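Local atomic coordinates of glycoside Hydrolase (Bacteroides uniformis, PDB entry 5TA0), a protein that binds neoagarooctaose and, as a family 86 glycoside hydrolase, probably cleaves agarose chains within a gut bacterium's pathway for using this algal polysaccharide. Residues A[262-265]-A[266-270]; A[308-311]-A[312-315]; A[253-256]-A[257-261]; A[223-226]-A[227-231]; A[204-208]-A[209-213]. All coordinates share one frame; numbering follows the deposited sequence.

All five contacts are local turns of the alpha/beta barrel built round eight parallel strands, and they come along the chain in the order 5, 4, 3, 1, 2. Contact 5, on helix 204-210, reaches the bound sugar; helix 219-236 with contact 4 follows it. Contact 3 leads from a loop into helix 258-262, and contact 1 sits on the next helix, 264-271, their centres about 12 Å apart. Contact 2, on helix 298-315, packs beside contact 1, centres about 11 Å apart. Contact 1 is thus the hub, touching the other four, and its Arg263 forms a salt bridge to Asp210 of contact 5. Contacts 2 and 5, about 27 Å apart centre to centre, do not touch: one packs against the C-terminal beta strands, the other meets the glycan.

Contact 1 of 5, residues A[262-265]-A[266-270]; sequences ARWK and QFIDI
Lys265 and Gln266 meet on the opening turn of helix 264-271, one of the helices that wrap the alpha/beta barrel: CD of Lys265 lies 3.2 Å from NE2 of Gln266. Gln266 bends back under the break from the preceding helix 258-262. Its CG sits 3.4 Å from O of Ala262, and NE2 reaches on to O of Asn261. Arg263 holds the N-cap position, and its O takes the amide of Phe267 at 2.8 Å. Trp264 packs on the next turn. The edge of the Phe267 ring points at the face of its six-membered ring, a T-shaped pair with planes at 83° and CD2 of Phe267 3.6 Å from CZ3 of Trp264. Ile268 comes to the indole at its edge, CG1 lying 3.9 Å from CE3 of Trp264. On the five-membered ring, NE1 is hydrogen-bonded to OG1 of Thr247. Lys265 was modelled in two conformers; in the one described here the chain, bent at chi2 (-99°) and again at chi4, brings NZ back to Asp269. This salt bridge puts NZ of Lys265 2.6 Å from OD2 of Asp269, on the syn lone pair, and OH of Tyr310 is hydrogen-bonded to both OD1 of Asp269 and NZ of Lys265.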
# COMPACT_ATOMS: atom_id res chain seq x y z
N ALA A 262 -21.95 1.74 -4.62
CA ALA A 262 -22.50 0.66 -3.80
C ALA A 262 -21.59 0.20 -2.66
O ALA A 262 -22.06 -0.42 -1.72
CB ALA A 262 -22.81 -0.54 -4.68
N ARG A 263 -20.29 0.49 -2.78
CA ARG A 263 -19.28 -0.11 -1.90
C ARG A 263 -18.56 0.97 -1.09
O ARG A 263 -19.08 1.36 -0.04
CB ARG A 263 -18.37 -1.04 -2.70
CG ARG A 263 -19.13 -2.18 -3.34
CD ARG A 263 -18.18 -3.13 -3.99
NE ARG A 263 -18.90 -4.14 -4.76
CZ ARG A 263 -18.43 -5.35 -5.03
NH1 ARG A 263 -17.29 -5.79 -4.54
NH2 ARG A 263 -19.17 -6.18 -5.77
N TRP A 264 -17.42 1.48 -1.55
CA TRP A 264 -16.67 2.48 -0.75
C TRP A 264 -17.49 3.72 -0.36
O TRP A 264 -17.35 4.20 0.78
CB TRP A 264 -15.31 2.85 -1.39
CG TRP A 264 -14.22 1.99 -0.79
CD1 TRP A 264 -13.77 0.80 -1.26
CD2 TRP A 264 -13.58 2.21 0.46
NE1 TRP A 264 -12.82 0.28 -0.40
CE2 TRP A 264 -12.70 1.12 0.67
CE3 TRP A 264 -13.63 3.25 1.40
CZ2 TRP A 264 -11.95 1.00 1.83
CZ3 TRP A 264 -12.85 3.13 2.54
CH2 TRP A 264 -12.01 2.02 2.73
N LYS A 265 -18.34 4.22 -1.25
CA LYS A 265 -19.20 5.35 -0.87
C LYS A 265 -20.05 4.99 0.36
O LYS A 265 -20.14 5.76 1.32
CB LYS A 265 -20.07 5.80 -2.05
CG LYS A 265 -20.92 7.05 -1.78
CD LYS A 265 -22.36 6.64 -1.44
CE LYS A 265 -23.45 7.70 -1.61
NZ LYS A 265 -23.46 8.80 -0.63
N GLN A 266 -20.71 3.83 0.31
CA GLN A 266 -21.55 3.37 1.40
C GLN A 266 -20.76 3.06 2.65
O GLN A 266 -21.25 3.32 3.76
CB GLN A 266 -22.37 2.14 0.99
CG GLN A 266 -23.30 2.33 -0.21
CD GLN A 266 -24.26 3.48 -0.05
OE1 GLN A 266 -24.79 3.74 1.04
NE2 GLN A 266 -24.46 4.22 -1.12
N PHE A 267 -19.56 2.47 2.51
CA PHE A 267 -18.77 2.19 3.69
C PHE A 267 -18.37 3.48 4.43
O PHE A 267 -18.50 3.57 5.65
CB PHE A 267 -17.52 1.40 3.32
CG PHE A 267 -16.63 1.09 4.49
CD1 PHE A 267 -17.04 0.25 5.51
CD2 PHE A 267 -15.35 1.62 4.57
CE1 PHE A 267 -16.21 -0.07 6.58
CE2 PHE A 267 -14.53 1.32 5.65
CZ PHE A 267 -14.94 0.49 6.64
N ILE A 268 -17.97 4.50 3.67
CA ILE A 268 -17.66 5.79 4.28
C ILE A 268 -18.92 6.36 4.94
O ILE A 268 -18.82 6.85 6.08
CB ILE A 268 -17.03 6.74 3.23
CG1 ILE A 268 -15.63 6.22 2.86
CG2 ILE A 268 -17.01 8.18 3.71
CD1 ILE A 268 -15.01 6.87 1.64
N ASP A 269 -20.06 6.29 4.25
CA ASP A 269 -21.30 6.85 4.81
C ASP A 269 -21.78 6.13 6.07
O ASP A 269 -22.31 6.76 6.97
CB ASP A 269 -22.42 6.79 3.79
CG ASP A 269 -22.26 7.77 2.64
OD1 ASP A 269 -21.35 8.64 2.67
OD2 ASP A 269 -23.03 7.66 1.67
N ILE A 270 -21.59 4.82 6.12
CA ILE A 270 -22.12 3.99 7.22
C ILE A 270 -21.17 3.88 8.39
O ILE A 270 -21.57 4.08 9.55
CB ILE A 270 -22.48 2.59 6.70
CG1 ILE A 270 -23.68 2.68 5.75
CG2 ILE A 270 -22.80 1.62 7.82
CD1 ILE A 270 -23.81 1.44 4.88

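Contact 2 of 5, residues A[308-311]-A[312-315]; sequences EQYS and MIKL
Met312 packs back on Glu308, with CG of Met312 3.5 Å from O of Glu308. That oxygen also receives the amide of Met312. The thioether then turns away from this turn of helix, bent at both chi2 and chi3. Ile313 comes next and crosses the side chain of Gln309 at a slant: its CD1 lies 3.7 Å from NE2 of Gln309. The amide nitrogen donates to O of Ala532, and Gln309 also leans on Tyr531 and Tyr535 of strand 523-538. These residues lie late in helix 298-315, a helix of the alpha/beta barrel wedged between helix 264-271 and the beta strands of the C-terminal part of the chain. Lys314 packs on an aromatic ring. Its CB stands over one face of the Tyr310 ring, 4.1 Å from the centroid and 25° off the normal, a CH-pi contact displaced toward the rim. CG is anti to the amide nitrogen, and after a bend at chi2 (61°) the aliphatic chain runs beside the phenol in the same direction, CD coming within 4.1 Å of OH of Tyr310. The hydroxyl itself goes on to helix 264-271. Leu315 comes last in the segment: its amide donates to O of Ser311 at 2.8 Å with a bent N-H...O angle of 137°, and its CB lies 3.3 Å from the same oxygen, while OG of Ser311 is bonded to O of Ile307.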
# COMPACT_ATOMS: atom_id res chain seq x y z
N GLU A 308 -9.85 9.67 -0.55
CA GLU A 308 -9.54 10.91 0.19
C GLU A 308 -10.58 12.00 -0.07
O GLU A 308 -11.04 12.63 0.88
CB GLU A 308 -8.18 11.43 -0.20
CG GLU A 308 -7.03 10.56 0.26
CD GLU A 308 -5.68 10.99 -0.30
OE1 GLU A 308 -4.69 10.23 -0.06
OE2 GLU A 308 -5.57 12.02 -1.02
N GLN A 309 -10.93 12.21 -1.34
CA GLN A 309 -11.86 13.29 -1.67
C GLN A 309 -13.24 13.07 -1.08
O GLN A 309 -13.85 14.00 -0.55
CB GLN A 309 -11.96 13.47 -3.18
CG GLN A 309 -13.02 14.47 -3.66
CD GLN A 309 -12.67 15.91 -3.35
OE1 GLN A 309 -11.87 16.54 -4.04
NE2 GLN A 309 -13.26 16.43 -2.31
N TYR A 310 -13.75 11.83 -1.18
CA TYR A 310 -15.08 11.57 -0.62
C TYR A 310 -15.06 11.58 0.91
O TYR A 310 -16.01 12.07 1.55
CB TYR A 310 -15.77 10.34 -1.20
CG TYR A 310 -17.19 10.26 -0.74
CD1 TYR A 310 -17.62 9.28 0.15
CD2 TYR A 310 -18.10 11.23 -1.10
CE1 TYR A 310 -18.92 9.25 0.63
CE2 TYR A 310 -19.40 11.21 -0.66
CZ TYR A 310 -19.81 10.23 0.21
OH TYR A 310 -21.10 10.22 0.68
N SER A 311 -13.96 11.11 1.52
CA SER A 311 -13.80 11.27 2.95
C SER A 311 -13.86 12.73 3.37
O SER A 311 -14.52 13.08 4.35
CB SER A 311 -12.50 10.62 3.42
OG SER A 311 -12.49 9.22 3.14
N MET A 312 -13.19 13.59 2.61
CA MET A 312 -13.31 15.03 2.91
C MET A 312 -14.74 15.53 2.81
O MET A 312 -15.23 16.20 3.71
CB MET A 312 -12.41 15.84 1.97
CG MET A 312 -10.94 15.76 2.36
SD MET A 312 -10.49 16.56 3.91
CE MET A 312 -10.79 18.27 3.46
N ILE A 313 -15.44 15.17 1.75
CA ILE A 313 -16.82 15.66 1.56
C ILE A 313 -17.74 15.17 2.69
O ILE A 313 -18.46 15.95 3.30
CB ILE A 313 -17.36 15.24 0.18
CG1 ILE A 313 -16.66 16.03 -0.93
CG2 ILE A 313 -18.89 15.39 0.09
CD1 ILE A 313 -16.80 15.44 -2.30
N LYS A 314 -17.71 13.87 2.98
CA LYS A 314 -18.65 13.28 3.91
C LYS A 314 -18.21 13.37 5.35
O LYS A 314 -19.04 13.70 6.23
CB LYS A 314 -18.89 11.81 3.52
CG LYS A 314 -19.82 11.04 4.44
CD LYS A 314 -21.24 11.61 4.49
CE LYS A 314 -22.09 10.77 5.41
NZ LYS A 314 -23.48 11.30 5.53
N LEU A 315 -16.96 13.00 5.63
CA LEU A 315 -16.46 12.98 7.01
C LEU A 315 -15.79 14.29 7.43
O LEU A 315 -15.56 14.52 8.61
CB LEU A 315 -15.45 11.85 7.22
CG LEU A 315 -15.94 10.46 6.78
CD1 LEU A 315 -14.81 9.45 6.95
CD2 LEU A 315 -17.18 10.06 7.58

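Contact 3 of 5, residues A[253-256]-A[257-261]; sequences ELQN and FGRWN
With chi1 at -71°, Phe257 carries CG beside its own amide nitrogen and anti to the carbonyl carbon, which lays the ring flat over the backbone of Glu253. CA of Glu253 stands 3.6 Å from the ring centroid, almost exactly on the normal, a CH-pi contact, and CB of Glu253 lies 3.7 Å from CZ near the ring's end. The main chain is tightly turned here: Gln255, Asn256 and Phe257 all have positive phi, and Gln255 to Gly258 form a type I' beta turn, closed by the Gly258 amide at 2.9 Å from O of Gln255. The loop after strand 242-247 thereby turns into helix 258-262 of the barrel, with Phe257 as N-cap. The amide of Phe257 reaches O of Glu253 at 3.0 Å, but from well above the carbonyl plane, 67° out of it. Two residues on, the amide of Arg259 donates to O of Leu254 at 3.1 Å. The extended Arg259 chain runs alongside Leu254, CD 4.0 Å from CD1, and NH1 goes on to O of Phe249. A water in the guanidinium plane accepts from NH2 of Arg259 and donates to OE1 of Gln255 at 2.8 Å, tying the turn to the helix. Beyond the segments, Phe603 and His631 meet the Phe257 ring from the beta-rich part of the chain, and Arg599 pairs with OE2 of Glu253.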
# COMPACT_ATOMS: atom_id res chain seq x y z
N GLU A 253 -14.51 2.35 -10.82
CA GLU A 253 -15.13 2.78 -12.07
C GLU A 253 -16.11 1.76 -12.60
O GLU A 253 -16.90 2.06 -13.51
CB GLU A 253 -14.08 3.11 -13.12
CG GLU A 253 -13.51 1.96 -13.91
CD GLU A 253 -12.54 1.07 -13.16
OE1 GLU A 253 -12.28 1.27 -11.95
OE2 GLU A 253 -11.98 0.15 -13.79
N LEU A 254 -16.06 0.54 -12.12
CA LEU A 254 -16.89 -0.54 -12.72
C LEU A 254 -18.37 -0.21 -12.60
O LEU A 254 -18.82 0.49 -11.70
CB LEU A 254 -16.58 -1.89 -12.10
CG LEU A 254 -15.16 -2.40 -12.33
CD1 LEU A 254 -15.02 -3.79 -11.72
CD2 LEU A 254 -14.71 -2.40 -13.77
N GLN A 255 -19.13 -0.74 -13.56
CA GLN A 255 -20.55 -0.43 -13.73
C GLN A 255 -20.84 1.08 -13.74
O GLN A 255 -21.76 1.57 -13.07
CB GLN A 255 -21.38 -1.16 -12.68
CG GLN A 255 -21.37 -2.68 -12.85
CD GLN A 255 -20.15 -3.37 -12.28
OE1 GLN A 255 -19.79 -3.12 -11.11
NE2 GLN A 255 -19.52 -4.22 -13.06
N ASN A 256 -20.02 1.82 -14.49
CA ASN A 256 -20.19 3.28 -14.61
C ASN A 256 -20.19 4.01 -13.27
O ASN A 256 -20.98 4.91 -13.01
CB ASN A 256 -21.48 3.60 -15.37
CG ASN A 256 -21.48 5.00 -15.96
OD1 ASN A 256 -20.43 5.52 -16.36
ND2 ASN A 256 -22.65 5.61 -16.04
N PHE A 257 -19.26 3.58 -12.41
CA PHE A 257 -19.13 4.02 -11.01
C PHE A 257 -20.21 3.56 -10.06
O PHE A 257 -20.22 3.96 -8.89
CB PHE A 257 -18.86 5.53 -10.85
CG PHE A 257 -17.48 5.93 -11.29
CD1 PHE A 257 -17.21 6.22 -12.63
CD2 PHE A 257 -16.43 5.97 -10.39
CE1 PHE A 257 -15.93 6.56 -13.04
CE2 PHE A 257 -15.15 6.30 -10.80
CZ PHE A 257 -14.89 6.61 -12.11
N GLY A 258 -21.08 2.66 -10.52
CA GLY A 258 -21.98 1.97 -9.63
C GLY A 258 -21.25 1.18 -8.55
O GLY A 258 -21.75 1.01 -7.46
N ARG A 259 -20.05 0.69 -8.87
CA ARG A 259 -19.28 -0.08 -7.85
C ARG A 259 -18.79 0.82 -6.73
O ARG A 259 -18.92 0.46 -5.55
CB ARG A 259 -18.15 -0.87 -8.48
CG ARG A 259 -17.42 -1.76 -7.48
CD ARG A 259 -16.68 -2.87 -8.16
NE ARG A 259 -15.74 -3.58 -7.28
CZ ARG A 259 -15.50 -4.88 -7.31
NH1 ARG A 259 -14.56 -5.42 -6.53
NH2 ARG A 259 -16.22 -5.70 -8.08
N TRP A 260 -18.26 1.98 -7.09
CA TRP A 260 -17.97 3.02 -6.10
C TRP A 260 -19.20 3.34 -5.25
O TRP A 260 -19.16 3.35 -4.01
CB TRP A 260 -17.46 4.29 -6.78
CG TRP A 260 -17.50 5.46 -5.84
CD1 TRP A 260 -18.47 6.42 -5.79
CD2 TRP A 260 -16.60 5.74 -4.75
NE1 TRP A 260 -18.22 7.30 -4.76
CE2 TRP A 260 -17.09 6.89 -4.10
CE3 TRP A 260 -15.42 5.14 -4.27
CZ2 TRP A 260 -16.44 7.47 -3.01
CZ3 TRP A 260 -14.77 5.72 -3.19
CH2 TRP A 260 -15.28 6.87 -2.58
N ASN A 261 -20.32 3.63 -5.92
CA ASN A 261 -21.52 4.06 -5.22
C ASN A 261 -22.10 3.02 -4.27
O ASN A 261 -22.62 3.40 -3.23
CB ASN A 261 -22.59 4.50 -6.22
CG ASN A 261 -22.30 5.84 -6.83
OD1 ASN A 261 -21.70 6.72 -6.22
ND2 ASN A 261 -22.76 6.01 -8.06
O HOH W 1 -18.63 -5.24 -9.67

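Contact 4 of 5, residues A[223-226]-A[227-231]; sequences FEFH and STIAA
Phe225 and Ile229 form an i to i+4 CH-pi contact within helix 219-236, on the side of that helix turned toward helix 170-183. CG1 of Ile229 stands over the middle of the Phe225 ring, 3.7 Å from its centroid and 14° off the normal. CD1 follows on the same face, 3.7 Å from CZ. The ring is put there by chi1 of 172°, which sends it along the helix toward the following turn; Ile229 meets it with a bend at chi2 (-57°) that curls CD1 over the ring. The arrangement belongs to a barrel helix, the longer of the two helices between strands 197-199 and 242-247, whose inner face packs on the parallel sheet. Here Ala230 touches Val242 and His226 lies on Tyr245. Beneath the side chains the amide of Ile229 donates to O of Phe225 at 2.9 Å, and Ala230 N to O of His226 at 3.0 Å. CG1 of Ile229 also crowds O of Phe225 at 3.2 Å. ND1 of His226 turns back to O of Leu222, and Tyr146 meets the Phe225 ring edge-to-face from a nearby loop.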
# COMPACT_ATOMS: atom_id res chain seq x y z
N PHE A 223 -20.88 -3.50 6.00
CA PHE A 223 -20.40 -2.20 6.49
C PHE A 223 -20.88 -1.89 7.91
O PHE A 223 -20.10 -1.42 8.75
CB PHE A 223 -20.74 -1.10 5.46
CG PHE A 223 -20.17 -1.35 4.10
CD1 PHE A 223 -18.99 -2.09 3.92
CD2 PHE A 223 -20.80 -0.86 2.97
CE1 PHE A 223 -18.48 -2.30 2.67
CE2 PHE A 223 -20.28 -1.06 1.71
CZ PHE A 223 -19.11 -1.80 1.55
N GLU A 224 -22.18 -2.16 8.17
CA GLU A 224 -22.74 -2.01 9.52
C GLU A 224 -21.94 -2.87 10.50
O GLU A 224 -21.60 -2.40 11.59
CB GLU A 224 -24.24 -2.42 9.61
CG GLU A 224 -25.26 -1.39 9.10
CD GLU A 224 -26.75 -1.80 9.22
OE1 GLU A 224 -27.10 -2.63 10.08
OE2 GLU A 224 -27.51 -1.29 8.39
N PHE A 225 -21.66 -4.11 10.11
CA PHE A 225 -20.85 -5.05 10.93
C PHE A 225 -19.55 -4.41 11.39
O PHE A 225 -19.14 -4.61 12.53
CB PHE A 225 -20.64 -6.31 10.08
CG PHE A 225 -19.69 -7.34 10.63
CD1 PHE A 225 -20.16 -8.34 11.47
CD2 PHE A 225 -18.39 -7.42 10.18
CE1 PHE A 225 -19.32 -9.34 11.92
CE2 PHE A 225 -17.56 -8.43 10.61
CZ PHE A 225 -18.02 -9.39 11.47
N HIS A 226 -18.90 -3.62 10.55
CA HIS A 226 -17.66 -2.97 10.94
C HIS A 226 -17.84 -2.03 12.15
O HIS A 226 -17.00 -2.02 13.04
CB HIS A 226 -17.03 -2.21 9.78
CG HIS A 226 -16.25 -3.08 8.84
ND1 HIS A 226 -16.81 -3.99 7.99
CD2 HIS A 226 -14.91 -3.18 8.66
CE1 HIS A 226 -15.86 -4.62 7.32
NE2 HIS A 226 -14.70 -4.14 7.69
N SER A 227 -18.90 -1.25 12.18
CA SER A 227 -19.15 -0.37 13.34
C SER A 227 -19.34 -1.20 14.61
O SER A 227 -18.81 -0.87 15.66
CB SER A 227 -20.37 0.49 13.11
OG SER A 227 -20.14 1.42 12.05
N THR A 228 -20.08 -2.30 14.48
CA THR A 228 -20.33 -3.15 15.64
C THR A 228 -19.04 -3.82 16.13
O THR A 228 -18.78 -3.87 17.34
CB THR A 228 -21.42 -4.15 15.30
OG1 THR A 228 -22.63 -3.40 15.04
CG2 THR A 228 -21.67 -5.15 16.46
N ILE A 229 -18.20 -4.30 15.21
CA ILE A 229 -16.92 -4.88 15.61
C ILE A 229 -16.04 -3.85 16.32
O ILE A 229 -15.46 -4.13 17.37
CB ILE A 229 -16.16 -5.54 14.44
CG1 ILE A 229 -16.99 -6.67 13.80
CG2 ILE A 229 -14.81 -6.07 14.91
CD1 ILE A 229 -17.45 -7.78 14.72
N ALA A 230 -15.95 -2.65 15.75
CA ALA A 230 -15.12 -1.61 16.35
C ALA A 230 -15.58 -1.33 17.78
O ALA A 230 -14.75 -1.22 18.71
CB ALA A 230 -15.15 -0.35 15.50
N ALA A 231 -16.88 -1.22 17.97
CA ALA A 231 -17.42 -0.91 19.31
C ALA A 231 -17.10 -2.02 20.31
O ALA A 231 -16.74 -1.75 21.46
CB ALA A 231 -18.89 -0.64 19.25

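Contact 5 of 5, residues A[204-208]-A[209-213]; sequences PLWDI and YDKPK. With AAL (3,6-anhydro-alpha-L-galactopyranose), chain C; GAL (beta-D-galactopyranose), chain B.
Lys211 starts its run on the indole of Trp206: CB lies 3.4 Å from CE2, over one face of the five-membered ring, as a CH-pi contact. Here CG takes the position between the backbone nitrogen and the carbonyl carbon (chi1 70°), which brings it 3.3 Å from O of Trp206. From there the chain is straight. CD passes CA of Asp207 at 3.9 Å, CE comes 3.6 Å from O of Asp207, and NZ ends in a salt bridge, 2.9 Å from OD1 of Asp207 and approached from above the carboxylate plane. The backbone underneath is the end of helix 204-210, which widens into a pi-type turn. O of Leu205 is gripped by two amides, those of Tyr209 and Asp210, and the amide of Lys211 reaches back five residues to O of Trp206. The carboxylate of Asp210 pairs through OD2 with Arg263. Trp206 itself belongs to the glycan pocket. On its other face, opposite CB of Lys211, the anhydrogalactose lays C6 about 3.4 Å above the ring plane, and O3 of this AAL is 3.1 Å from NE1 of Trp206. The galactose whose O3 is linked to C1 of the anhydrogalactose brings its C3 3.8 Å from CH2 of Trp206; Gln329 and His331 hold that sugar by hydrogen bonds. The indole is therefore sandwiched between a lysine methylene and a sugar methylene, an apolar platform consistent with binding a neutral agarose chain; the ammonium, paired with Asp207, probably adds little charge at the sugar face.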
# COMPACT_ATOMS: atom_id res chain seq x y z
N PRO A 204 -13.69 -9.07 2.59
CA PRO A 204 -15.01 -9.63 2.83
C PRO A 204 -15.94 -9.68 1.63
O PRO A 204 -16.73 -10.63 1.53
CB PRO A 204 -15.58 -8.74 3.94
CG PRO A 204 -14.88 -7.41 3.75
CD PRO A 204 -13.48 -7.82 3.34
N LEU A 205 -15.91 -8.67 0.77
CA LEU A 205 -16.78 -8.66 -0.41
C LEU A 205 -16.37 -9.66 -1.46
O LEU A 205 -17.22 -10.10 -2.22
CB LEU A 205 -16.98 -7.26 -0.99
CG LEU A 205 -17.72 -6.31 -0.03
CD1 LEU A 205 -17.93 -4.97 -0.71
CD2 LEU A 205 -19.06 -6.86 0.47
N TRP A 206 -15.11 -10.07 -1.47
CA TRP A 206 -14.71 -11.21 -2.28
C TRP A 206 -15.56 -12.43 -1.90
O TRP A 206 -16.17 -13.07 -2.76
CB TRP A 206 -13.22 -11.50 -2.15
CG TRP A 206 -12.82 -12.73 -2.91
CD1 TRP A 206 -12.50 -13.93 -2.39
CD2 TRP A 206 -12.77 -12.88 -4.34
NE1 TRP A 206 -12.25 -14.84 -3.39
CE2 TRP A 206 -12.42 -14.23 -4.60
CE3 TRP A 206 -13.03 -12.03 -5.42
CZ2 TRP A 206 -12.29 -14.73 -5.91
CZ3 TRP A 206 -12.89 -12.53 -6.73
CH2 TRP A 206 -12.52 -13.86 -6.95
N ASP A 207 -15.61 -12.76 -0.61
CA ASP A 207 -16.42 -13.92 -0.19
C ASP A 207 -17.93 -13.68 -0.27
O ASP A 207 -18.68 -14.60 -0.62
CB ASP A 207 -16.04 -14.35 1.24
CG ASP A 207 -14.89 -15.32 1.27
OD1 ASP A 207 -15.15 -16.52 1.36
OD2 ASP A 207 -13.75 -14.90 1.25
N ILE A 208 -18.39 -12.50 0.08
CA ILE A 208 -19.83 -12.20 0.12
C ILE A 208 -20.44 -12.09 -1.27
O ILE A 208 -21.58 -12.55 -1.48
CB ILE A 208 -20.11 -10.92 0.94
CG1 ILE A 208 -19.93 -11.23 2.41
CG2 ILE A 208 -21.48 -10.29 0.66
CD1 ILE A 208 -19.82 -10.00 3.29
N TYR A 209 -19.73 -11.48 -2.20
CA TYR A 209 -20.33 -11.03 -3.46
C TYR A 209 -19.65 -11.49 -4.73
O TYR A 209 -20.35 -11.82 -5.69
CB TYR A 209 -20.43 -9.50 -3.50
CG TYR A 209 -21.67 -9.09 -4.22
CD1 TYR A 209 -21.68 -8.92 -5.61
CD2 TYR A 209 -22.87 -8.99 -3.52
CE1 TYR A 209 -22.87 -8.60 -6.27
CE2 TYR A 209 -24.03 -8.67 -4.16
CZ TYR A 209 -24.04 -8.49 -5.51
OH TYR A 209 -25.23 -8.16 -6.09
N ASP A 210 -18.32 -11.48 -4.77
CA ASP A 210 -17.60 -11.56 -6.06
C ASP A 210 -17.02 -12.90 -6.43
O ASP A 210 -16.85 -13.16 -7.63
CB ASP A 210 -16.50 -10.49 -6.10
CG ASP A 210 -17.05 -9.12 -5.90
OD1 ASP A 210 -18.13 -8.81 -6.43
OD2 ASP A 210 -16.40 -8.30 -5.21
N LYS A 211 -16.66 -13.73 -5.47
CA LYS A 211 -16.04 -15.02 -5.81
C LYS A 211 -17.04 -15.93 -6.52
O LYS A 211 -18.25 -15.73 -6.43
CB LYS A 211 -15.51 -15.74 -4.56
CG LYS A 211 -16.57 -16.28 -3.60
CD LYS A 211 -15.92 -17.07 -2.50
CE LYS A 211 -16.99 -17.65 -1.60
NZ LYS A 211 -16.42 -18.41 -0.46
N PRO A 212 -16.53 -16.97 -7.21
CA PRO A 212 -17.45 -17.94 -7.79
C PRO A 212 -18.37 -18.52 -6.73
O PRO A 212 -17.92 -18.84 -5.65
CB PRO A 212 -16.49 -19.00 -8.34
CG PRO A 212 -15.27 -18.22 -8.70
CD PRO A 212 -15.13 -17.25 -7.56
N LYS A 213 -19.66 -18.62 -7.04
CA LYS A 213 -20.66 -19.18 -6.12
C LYS A 213 -20.84 -18.37 -4.82
O LYS A 213 -21.34 -18.89 -3.82
CB LYS A 213 -20.37 -20.65 -5.79
CG LYS A 213 -20.01 -21.53 -6.99
CD LYS A 213 -21.21 -22.29 -7.54
CE LYS A 213 -21.48 -23.58 -6.77
NZ LYS A 213 -22.66 -24.31 -7.31
C1 AAL C . -8.38 -14.46 -6.02
C2 AAL C . -7.81 -15.62 -5.21
C3 AAL C . -7.80 -15.22 -3.76
C4 AAL C . -6.94 -14.00 -3.54
C5 AAL C . -7.85 -12.97 -4.15
C6 AAL C . -9.18 -13.33 -3.52
O2 AAL C . -6.48 -15.94 -5.63
O3 AAL C . -9.11 -14.76 -3.39
O4 AAL C . -6.84 -13.76 -2.16
O5 AAL C . -7.87 -13.19 -5.56
C1 GAL B . -9.61 -14.67 -10.76
C2 GAL B . -8.72 -15.10 -9.61
C3 GAL B . -9.04 -14.32 -8.34
C4 GAL B . -9.08 -12.82 -8.62
C5 GAL B . -10.03 -12.54 -9.78
C6 GAL B . -10.16 -11.06 -10.05
O1 GAL B . -9.23 -15.31 -12.00
O2 GAL B . -8.89 -16.48 -9.32
O3 GAL B . -8.03 -14.69 -7.39
O4 GAL B . -7.78 -12.33 -8.96
O5 GAL B . -9.53 -13.24 -10.93
O6 GAL B . -11.09 -10.84 -11.12